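Local coordinates for protein involved in catabolism of external DNA (Legionella pneumophila subsp. pneumophila, PDB 2OO3) that probably methylates the N6 position of adenine 2030 in 23S ribosomal RNA, with S-adenosyl-L-methionine as methyl donor, at residues T42-G47 / G101-A106; C195-V200 / T236-W241; V221-H226 / Y271-G276. All blocks are in the same frame, centred on the assembly; numbering follows the deposited sequence.

Contact 1 comes first along the chain and closes its loop before contact 2 opens. Contact 2 closes the loop holding helix 203-216 and strand 220-226, contact 3 the one holding strand 237-243 and helix 249-263. These two cross, because 221-226 lies between 195-200 and 236-241, and 236-241 between 221-226 and 271-276; Y198 of contact 2 meets E224 of contact 3. The centres of contacts 1 and 2 are about 17 Å apart. Contact 1 ties the predicted cofactor loop after strand 38-41 to helix 102-109, and contacts 2 and 3 pair strands in the antiparallel part of the sheet, consistent with a class I methyltransferase fold.

Contact 1 of 3, residues T42-G47 / G101-A106; sequences THSGRG and GSPYFA
P103 turns the CG corner of its ring toward S44, where CG lies 3.6 Å from the backbone O of S44 and 3.9 Å from its CB, in van der Waals packing against a loop bend. S44 keeps its hydroxyl for another partner: with OG anti to the carbonyl carbon (chi1 -55°) it bonds to E41 OE2. Beside this packing, G101 N donates to G47 O at 2.7 Å, reaching the oxygen from well above the carbonyl plane. G101 has no side chain to obstruct this approach; at the backbone angles of G47 (phi 95°) a CB would press on the carbonyl O of R46, which calls for glycine. The same G47 O rests 3.6 Å from Y104 CB, while the Y104 ring swings away because CG is anti to the backbone N (chi1 -162°); its OH bonds to Q89. A water bridges the segments, donating to H43 O at 2.9 Å and lying 2.7 Å from S102 OG. H43 and S102 are both predicted to bind S-adenosyl-L-methionine, and the loop follows the first strand of the Rossmann-like sheet, where class I methyltransferases usually hold this cofactor. The water links the backbone of one to the hydroxyl of the other, so the two lie near each other. G101 is the N-cap residue of helix 102-109, and its bond to G47 lies at the end of the small antiparallel sheet of strands 48-50 and 98-100. P103 and S44 both pack on L118 of strand 115-119, S102 and F105 lean on helix 14-30, and Y104 on helix 81-90.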
loop_
_atom_site.group_PDB
_atom_site.type_symbol
_atom_site.label_atom_id
_atom_site.label_comp_id
_atom_site.label_asym_id
_atom_site.label_seq_id
_atom_site.Cartn_x
_atom_site.Cartn_y
_atom_site.Cartn_z
ATOM N N THR A 42 -0.600 0.395 9.857
ATOM C CA THR A 42 -0.397 -0.659 10.865
ATOM C C THR A 42 1.065 -1.180 10.859
ATOM O O THR A 42 1.567 -1.657 11.868
ATOM C CB THR A 42 -1.375 -1.857 10.591
ATOM O OG1 THR A 42 -1.316 -2.186 9.197
ATOM C CG2 THR A 42 -2.849 -1.499 10.894
ATOM N N HIS A 43 1.747 -1.114 9.719
ATOM C CA HIS A 43 3.105 -1.667 9.596
ATOM C C HIS A 43 3.942 -0.639 8.811
ATOM O O HIS A 43 4.152 -0.806 7.579
ATOM C CB HIS A 43 3.119 -2.985 8.795
ATOM C CG HIS A 43 2.306 -4.108 9.370
ATOM N ND1 HIS A 43 0.935 -4.173 9.255
ATOM C CD2 HIS A 43 2.684 -5.251 9.997
ATOM C CE1 HIS A 43 0.496 -5.293 9.818
ATOM N NE2 HIS A 43 1.536 -5.960 10.286
ATOM N N SER A 44 4.411 0.421 9.467
ATOM C CA SER A 44 5.067 1.519 8.751
ATOM C C SER A 44 6.509 1.287 8.272
ATOM O O SER A 44 6.979 1.991 7.374
ATOM C CB SER A 44 5.015 2.797 9.591
ATOM O OG SER A 44 3.677 3.068 9.931
ATOM N N GLY A 45 7.217 0.349 8.892
ATOM C CA GLY A 45 8.615 0.094 8.574
ATOM C C GLY A 45 9.508 1.287 8.903
ATOM O O GLY A 45 9.189 2.091 9.769
ATOM N N ARG A 46 10.629 1.433 8.216
ATOM C CA ARG A 46 11.559 2.506 8.572
ATOM C C ARG A 46 11.303 3.786 7.782
ATOM O O ARG A 46 11.879 4.830 8.095
ATOM C CB ARG A 46 13.000 2.037 8.414
ATOM C CG ARG A 46 13.354 1.653 7.013
ATOM C CD ARG A 46 14.837 1.317 6.871
ATOM N NE ARG A 46 15.267 0.232 7.753
ATOM C CZ ARG A 46 16.544 -0.048 8.018
ATOM N NH1 ARG A 46 17.519 0.685 7.470
ATOM N NH2 ARG A 46 16.848 -1.052 8.834
ATOM N N GLY A 47 10.444 3.729 6.769
ATOM C CA GLY A 47 9.970 4.966 6.095
ATOM C C GLY A 47 10.720 5.388 4.828
ATOM O O GLY A 47 10.135 5.955 3.945
ATOM N N GLY A 101 9.272 4.763 1.639
ATOM C CA GLY A 101 8.292 3.823 2.166
ATOM C C GLY A 101 6.944 4.511 2.122
ATOM O O GLY A 101 6.883 5.713 1.857
ATOM N N SER A 102 5.871 3.773 2.398
ATOM C CA SER A 102 4.528 4.320 2.392
ATOM C C SER A 102 4.359 5.591 3.248
ATOM O O SER A 102 3.689 6.548 2.808
ATOM C CB SER A 102 3.479 3.225 2.716
ATOM O OG SER A 102 3.628 2.795 4.052
ATOM N N PRO A 103 4.994 5.659 4.433
ATOM C CA PRO A 103 4.836 6.932 5.182
ATOM C C PRO A 103 5.376 8.171 4.433
ATOM O O PRO A 103 4.786 9.224 4.544
ATOM C CB PRO A 103 5.699 6.696 6.444
ATOM C CG PRO A 103 5.729 5.242 6.611
ATOM C CD PRO A 103 5.849 4.714 5.195
ATOM N N TYR A 104 6.469 8.016 3.679
ATOM C CA TYR A 104 7.038 9.107 2.885
ATOM C C TYR A 104 6.091 9.534 1.759
ATOM O O TYR A 104 5.923 10.735 1.506
ATOM C CB TYR A 104 8.432 8.712 2.350
ATOM C CG TYR A 104 9.256 9.894 1.896
ATOM C CD1 TYR A 104 10.187 10.491 2.757
ATOM C CD2 TYR A 104 9.137 10.394 0.602
ATOM C CE1 TYR A 104 10.938 11.615 2.362
ATOM C CE2 TYR A 104 9.929 11.500 0.175
ATOM C CZ TYR A 104 10.806 12.097 1.071
ATOM O OH TYR A 104 11.570 13.167 0.674
ATOM N N PHE A 105 5.422 8.586 1.106
ATOM C CA PHE A 105 4.336 8.971 0.182
ATOM C C PHE A 105 3.208 9.743 0.888
ATOM O O PHE A 105 2.730 10.798 0.385
ATOM C CB PHE A 105 3.784 7.724 -0.547
ATOM C CG PHE A 105 4.775 7.102 -1.520
ATOM C CD1 PHE A 105 4.995 7.680 -2.785
ATOM C CD2 PHE A 105 5.461 5.948 -1.187
ATOM C CE1 PHE A 105 5.915 7.099 -3.693
ATOM C CE2 PHE A 105 6.377 5.352 -2.097
ATOM C CZ PHE A 105 6.602 5.942 -3.335
ATOM N N ALA A 106 2.746 9.234 2.028
ATOM C CA ALA A 106 1.594 9.848 2.705
ATOM C C ALA A 106 1.874 11.290 3.169
ATOM O O ALA A 106 1.051 12.202 3.027
ATOM C CB ALA A 106 1.117 8.953 3.872
HETATM O O HOH W 1 2.687 0.851 5.653
#

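Contact 2 of 3, residues C195-V200 / T236-W241; sequences CVWYPV and TGCGLW
Y198 lays its ring over G239: G239 CA stands 3.8 Å from the ring centroid, 20° off the normal, a CH-pi contact. G239 brings its bare backbone, CA and C, against the ring, and with no side chain to run into Y198 OH the phenol can lie close along the neighbouring strand. With CG between its backbone N and carbonyl carbon (chi1 61°), Y198 folds back over that strand. V196 CG1 meets W241 CB at 3.8 Å on this same sheet face. On the opposite face W197 presents its pyrrole edge to C238, NE1 donating to SG at 3.5 Å, while L240 CG packs at the same ring's edge, 4.0 Å from CD1, and C195 SG touches L240 CD2 at 3.6 Å. Antiparallel pairing fixes this register: Y198 and G239 exchange N-H...O bonds, as do V196 and W241, whose W241 N bond to V196 O measures 2.9 Å. At the end of the pairing V200 O accepts from T236 N in the loop before strand 237-243. From the second shell, E224 bonds to Y198 OH, F209 and L210 pack on the Y198 ring, and K19 makes a cation-pi contact with W197. W197 also touches D166, the predicted proton acceptor. The chemistry is therefore divided by face: a buried tyrosine hydroxyl is satisfied by a carboxylate on one side, and on the other the indole N-H points at a sulfur, a long and probably weak bond.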
loop_
_atom_site.group_PDB
_atom_site.type_symbol
_atom_site.label_atom_id
_atom_site.label_comp_id
_atom_site.label_asym_id
_atom_site.label_seq_id
_atom_site.Cartn_x
_atom_site.Cartn_y
_atom_site.Cartn_z
ATOM N N CYS A 195 -7.379 -0.555 3.111
ATOM C CA CYS A 195 -6.575 -1.078 2.026
ATOM C C CYS A 195 -5.541 -2.036 2.607
ATOM O O CYS A 195 -4.635 -1.625 3.331
ATOM C CB CYS A 195 -5.858 0.056 1.305
ATOM S SG CYS A 195 -4.876 -0.503 -0.083
ATOM N N VAL A 196 -5.659 -3.316 2.284
ATOM C CA VAL A 196 -4.690 -4.299 2.804
ATOM C C VAL A 196 -3.966 -4.977 1.630
ATOM O O VAL A 196 -4.609 -5.428 0.669
ATOM C CB VAL A 196 -5.364 -5.327 3.753
ATOM C CG1 VAL A 196 -6.505 -6.063 3.060
ATOM C CG2 VAL A 196 -4.338 -6.332 4.364
ATOM N N TRP A 197 -2.635 -4.982 1.708
ATOM C CA TRP A 197 -1.772 -5.664 0.752
ATOM C C TRP A 197 -1.643 -7.130 1.186
ATOM O O TRP A 197 -1.534 -7.426 2.400
ATOM C CB TRP A 197 -0.375 -4.993 0.740
ATOM C CG TRP A 197 0.587 -5.693 -0.198
ATOM C CD1 TRP A 197 0.668 -5.544 -1.577
ATOM C CD2 TRP A 197 1.520 -6.720 0.158
ATOM N NE1 TRP A 197 1.619 -6.410 -2.080
ATOM C CE2 TRP A 197 2.162 -7.134 -1.038
ATOM C CE3 TRP A 197 1.855 -7.350 1.370
ATOM C CZ2 TRP A 197 3.124 -8.146 -1.052
ATOM C CZ3 TRP A 197 2.844 -8.326 1.366
ATOM C CH2 TRP A 197 3.482 -8.706 0.160
ATOM N N TYR A 198 -1.556 -8.042 0.209
ATOM C CA TYR A 198 -1.282 -9.452 0.505
ATOM C C TYR A 198 -0.430 -10.070 -0.602
ATOM O O TYR A 198 -0.505 -9.623 -1.765
ATOM C CB TYR A 198 -2.600 -10.220 0.661
ATOM C CG TYR A 198 -3.474 -10.216 -0.575
ATOM C CD1 TYR A 198 -3.353 -11.211 -1.542
ATOM C CD2 TYR A 198 -4.446 -9.217 -0.770
ATOM C CE1 TYR A 198 -4.175 -11.217 -2.689
ATOM C CE2 TYR A 198 -5.260 -9.216 -1.878
ATOM C CZ TYR A 198 -5.119 -10.210 -2.838
ATOM O OH TYR A 198 -5.935 -10.181 -3.937
ATOM N N PRO A 199 0.404 -11.072 -0.256
ATOM C CA PRO A 199 1.183 -11.774 -1.251
ATOM C C PRO A 199 0.470 -12.996 -1.805
ATOM O O PRO A 199 -0.500 -13.483 -1.221
ATOM C CB PRO A 199 2.413 -12.250 -0.454
ATOM C CG PRO A 199 1.896 -12.481 0.934
ATOM C CD PRO A 199 0.706 -11.548 1.113
ATOM N N VAL A 200 0.979 -13.476 -2.941
ATOM C CA VAL A 200 0.669 -14.806 -3.449
ATOM C C VAL A 200 1.959 -15.637 -3.394
ATOM O O VAL A 200 2.858 -15.534 -4.270
ATOM C CB VAL A 200 0.079 -14.767 -4.887
ATOM C CG1 VAL A 200 -0.311 -16.210 -5.326
ATOM C CG2 VAL A 200 -1.144 -13.872 -4.919
ATOM N N THR A 236 5.033 -15.032 -6.229
ATOM C CA THR A 236 4.898 -14.977 -7.695
ATOM C C THR A 236 3.931 -13.879 -8.122
ATOM O O THR A 236 3.755 -13.603 -9.322
ATOM C CB THR A 236 4.343 -16.297 -8.205
ATOM O OG1 THR A 236 3.147 -16.575 -7.464
ATOM C CG2 THR A 236 5.380 -17.408 -7.962
ATOM N N GLY A 237 3.280 -13.273 -7.135
ATOM C CA GLY A 237 2.310 -12.218 -7.434
ATOM C C GLY A 237 1.887 -11.616 -6.132
ATOM O O GLY A 237 2.316 -12.065 -5.055
ATOM N N CYS A 238 1.016 -10.616 -6.205
ATOM C CA CYS A 238 0.506 -10.021 -4.972
ATOM C C CYS A 238 -0.790 -9.294 -5.277
ATOM O O CYS A 238 -1.185 -9.167 -6.448
ATOM C CB CYS A 238 1.562 -9.037 -4.418
ATOM S SG CYS A 238 1.705 -7.542 -5.408
ATOM N N GLY A 239 -1.451 -8.797 -4.247
ATOM C CA GLY A 239 -2.707 -8.084 -4.483
ATOM C C GLY A 239 -3.022 -7.083 -3.419
ATOM O O GLY A 239 -2.291 -6.986 -2.411
ATOM N N LEU A 240 -4.074 -6.304 -3.655
ATOM C CA LEU A 240 -4.653 -5.468 -2.576
ATOM C C LEU A 240 -6.171 -5.619 -2.537
ATOM O O LEU A 240 -6.819 -5.788 -3.568
ATOM C CB LEU A 240 -4.228 -3.982 -2.674
ATOM C CG LEU A 240 -2.704 -3.735 -2.618
ATOM C CD1 LEU A 240 -2.120 -3.490 -4.021
ATOM C CD2 LEU A 240 -2.382 -2.553 -1.733
ATOM N N TRP A 241 -6.704 -5.617 -1.322
ATOM C CA TRP A 241 -8.125 -5.707 -1.078
ATOM C C TRP A 241 -8.549 -4.369 -0.481
ATOM O O TRP A 241 -7.984 -3.937 0.527
ATOM C CB TRP A 241 -8.423 -6.862 -0.110
ATOM C CG TRP A 241 -9.914 -7.073 0.031
ATOM C CD1 TRP A 241 -10.795 -6.286 0.710
ATOM C CD2 TRP A 241 -10.677 -8.119 -0.555
ATOM N NE1 TRP A 241 -12.074 -6.785 0.597
ATOM C CE2 TRP A 241 -12.027 -7.910 -0.185
ATOM C CE3 TRP A 241 -10.353 -9.224 -1.366
ATOM C CZ2 TRP A 241 -13.068 -8.767 -0.599
ATOM C CZ3 TRP A 241 -11.405 -10.093 -1.777
ATOM C CH2 TRP A 241 -12.736 -9.837 -1.403
#

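Contact 3 of 3, residues V221-H226 / Y271-G276; sequences VRIELH and YMIESG
Strands 221-226 and 271-275 run antiparallel at 171°, with R222-E274 and E224-M272 as hydrogen-bonded pairs and I223-I273 as the non-hydrogen-bonded pair between them. R222 carries the polar side of the contact. Its guanidinium grips a single carboxylate oxygen side-on: NH2 reaches E274 OE1 at 2.7 Å and NE reaches the same atom at 3.2 Å. Both nitrogens come from the same face of the carboxylate, and the two planes stand 58° apart, so this is not a flat two-oxygen clasp. The bend of the arginine chain at chi3 (80°) turns the group along the strand, where NH1 makes a second salt bridge, to E224 OE2 at 2.9 Å. Over one face of the guanidinium lies M272 CE, 3.2 Å from R222 CZ and centred on the group; bends at chi2 and chi3 carry the methionine methyl there. The M272 chain also lies alongside E224, CG meeting E224 CB at 3.8 Å. E224 is held from several sides: H226 NE2 donates to OE1 at 2.7 Å, and OE2 also has Y198 OH as a partner. Two carboxylates thus flank one arginine, which probably favours their ionised forms. On the opposite sheet face V221 CG2 and I273 CG2 touch at 3.7 Å, pointing the same way. Strand 270-275 is the outermost strand on this side of the sheet, and 220-226 separates it from 237-243. On the R222-E224 face, R222 touches W241 of strand 237-243 and Y198 of strand 193-200. On the V221-I223-L225 face helix 249-263 touches Y271 and I273, and helix 14-30 packs on I223 and L225.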
loop_
_atom_site.group_PDB
_atom_site.type_symbol
_atom_site.label_atom_id
_atom_site.label_comp_id
_atom_site.label_asym_id
_atom_site.label_seq_id
_atom_site.Cartn_x
_atom_site.Cartn_y
_atom_site.Cartn_z
ATOM N N VAL A 221 -13.085 -4.007 -3.654
ATOM C CA VAL A 221 -12.427 -4.357 -4.896
ATOM C C VAL A 221 -11.149 -5.108 -4.549
ATOM O O VAL A 221 -10.466 -4.800 -3.541
ATOM C CB VAL A 221 -12.228 -3.134 -5.864
ATOM C CG1 VAL A 221 -11.284 -2.063 -5.263
ATOM C CG2 VAL A 221 -11.671 -3.592 -7.200
ATOM N N ARG A 222 -10.859 -6.131 -5.342
ATOM C CA ARG A 222 -9.633 -6.882 -5.191
ATOM C C ARG A 222 -8.832 -6.659 -6.457
ATOM O O ARG A 222 -9.393 -6.758 -7.551
ATOM C CB ARG A 222 -9.972 -8.368 -5.024
ATOM C CG ARG A 222 -8.861 -9.254 -5.534
ATOM C CD ARG A 222 -8.916 -10.631 -4.972
ATOM N NE ARG A 222 -9.881 -11.497 -5.610
ATOM C CZ ARG A 222 -9.596 -12.721 -6.088
ATOM N NH1 ARG A 222 -8.361 -13.233 -6.039
ATOM N NH2 ARG A 222 -10.562 -13.447 -6.621
ATOM N N ILE A 223 -7.555 -6.289 -6.324
ATOM C CA ILE A 223 -6.679 -6.156 -7.472
ATOM C C ILE A 223 -5.459 -7.071 -7.280
ATOM O O ILE A 223 -4.989 -7.269 -6.149
ATOM C CB ILE A 223 -6.283 -4.683 -7.700
ATOM C CG1 ILE A 223 -5.411 -4.176 -6.544
ATOM C CG2 ILE A 223 -7.566 -3.823 -7.854
ATOM C CD1 ILE A 223 -4.757 -2.776 -6.805
ATOM N N GLU A 224 -4.987 -7.697 -8.360
ATOM C CA GLU A 224 -3.823 -8.570 -8.239
ATOM C C GLU A 224 -2.954 -8.396 -9.462
ATOM O O GLU A 224 -3.446 -8.039 -10.517
ATOM C CB GLU A 224 -4.213 -10.050 -8.083
ATOM C CG GLU A 224 -4.988 -10.342 -6.821
ATOM C CD GLU A 224 -5.194 -11.836 -6.557
ATOM O OE1 GLU A 224 -4.810 -12.665 -7.427
ATOM O OE2 GLU A 224 -5.754 -12.160 -5.492
ATOM N N LEU A 225 -1.667 -8.640 -9.279
ATOM C CA LEU A 225 -0.658 -8.537 -10.318
ATOM C C LEU A 225 0.152 -9.817 -10.202
ATOM O O LEU A 225 0.662 -10.134 -9.134
ATOM C CB LEU A 225 0.226 -7.305 -10.035
ATOM C CG LEU A 225 1.409 -6.985 -10.946
ATOM C CD1 LEU A 225 0.962 -6.681 -12.363
ATOM C CD2 LEU A 225 2.209 -5.797 -10.400
ATOM N N HIS A 226 0.276 -10.546 -11.298
ATOM C CA HIS A 226 0.912 -11.834 -11.280
ATOM C C HIS A 226 2.055 -11.836 -12.289
ATOM O O HIS A 226 1.870 -11.514 -13.478
ATOM C CB HIS A 226 -0.109 -12.920 -11.591
ATOM C CG HIS A 226 -1.166 -13.063 -10.547
ATOM N ND1 HIS A 226 -0.900 -13.532 -9.277
ATOM C CD2 HIS A 226 -2.492 -12.809 -10.582
ATOM C CE1 HIS A 226 -2.018 -13.547 -8.572
ATOM N NE2 HIS A 226 -2.997 -13.111 -9.341
ATOM N N TYR A 271 -2.896 -9.480 -14.727
ATOM C CA TYR A 271 -3.514 -8.790 -13.599
ATOM C C TYR A 271 -4.982 -9.197 -13.605
ATOM O O TYR A 271 -5.515 -9.713 -14.616
ATOM C CB TYR A 271 -3.363 -7.244 -13.733
ATOM C CG TYR A 271 -4.278 -6.625 -14.777
ATOM C CD1 TYR A 271 -5.577 -6.231 -14.445
ATOM C CD2 TYR A 271 -3.847 -6.438 -16.103
ATOM C CE1 TYR A 271 -6.440 -5.677 -15.402
ATOM C CE2 TYR A 271 -4.709 -5.879 -17.081
ATOM C CZ TYR A 271 -5.992 -5.506 -16.714
ATOM O OH TYR A 271 -6.856 -4.964 -17.652
ATOM N N MET A 272 -5.645 -8.947 -12.486
ATOM C CA MET A 272 -7.083 -9.057 -12.418
ATOM C C MET A 272 -7.634 -8.012 -11.451
ATOM O O MET A 272 -6.921 -7.491 -10.581
ATOM C CB MET A 272 -7.481 -10.461 -11.959
ATOM C CG MET A 272 -7.082 -10.788 -10.510
ATOM S SD MET A 272 -8.327 -10.353 -9.248
ATOM C CE MET A 272 -9.206 -11.903 -9.178
ATOM N N ILE A 273 -8.910 -7.717 -11.616
ATOM C CA ILE A 273 -9.636 -6.764 -10.810
ATOM C C ILE A 273 -10.997 -7.430 -10.636
ATOM O O ILE A 273 -11.601 -7.887 -11.631
ATOM C CB ILE A 273 -9.865 -5.425 -11.534
ATOM C CG1 ILE A 273 -8.551 -4.756 -11.901
ATOM C CG2 ILE A 273 -10.660 -4.439 -10.650
ATOM C CD1 ILE A 273 -8.779 -3.605 -12.828
ATOM N N GLU A 274 -11.451 -7.529 -9.394
ATOM C CA GLU A 274 -12.740 -8.126 -9.102
ATOM C C GLU A 274 -13.431 -7.291 -8.046
ATOM O O GLU A 274 -12.882 -7.047 -6.975
ATOM C CB GLU A 274 -12.513 -9.536 -8.586
ATOM C CG GLU A 274 -13.654 -10.193 -7.874
ATOM C CD GLU A 274 -13.347 -11.665 -7.649
ATOM O OE1 GLU A 274 -12.875 -12.022 -6.544
ATOM O OE2 GLU A 274 -13.503 -12.439 -8.620
ATOM N N SER A 275 -14.646 -6.853 -8.335
ATOM C CA SER A 275 -15.340 -6.063 -7.360
ATOM C C SER A 275 -16.441 -6.867 -6.687
ATOM O O SER A 275 -17.000 -7.830 -7.262
ATOM C CB SER A 275 -15.894 -4.831 -8.029
ATOM O OG SER A 275 -16.794 -5.238 -9.041
ATOM N N GLY A 276 -16.758 -6.468 -5.460
ATOM C CA GLY A 276 -17.793 -7.138 -4.687
ATOM C C GLY A 276 -19.173 -6.955 -5.271
ATOM O O GLY A 276 -19.373 -6.200 -6.235
#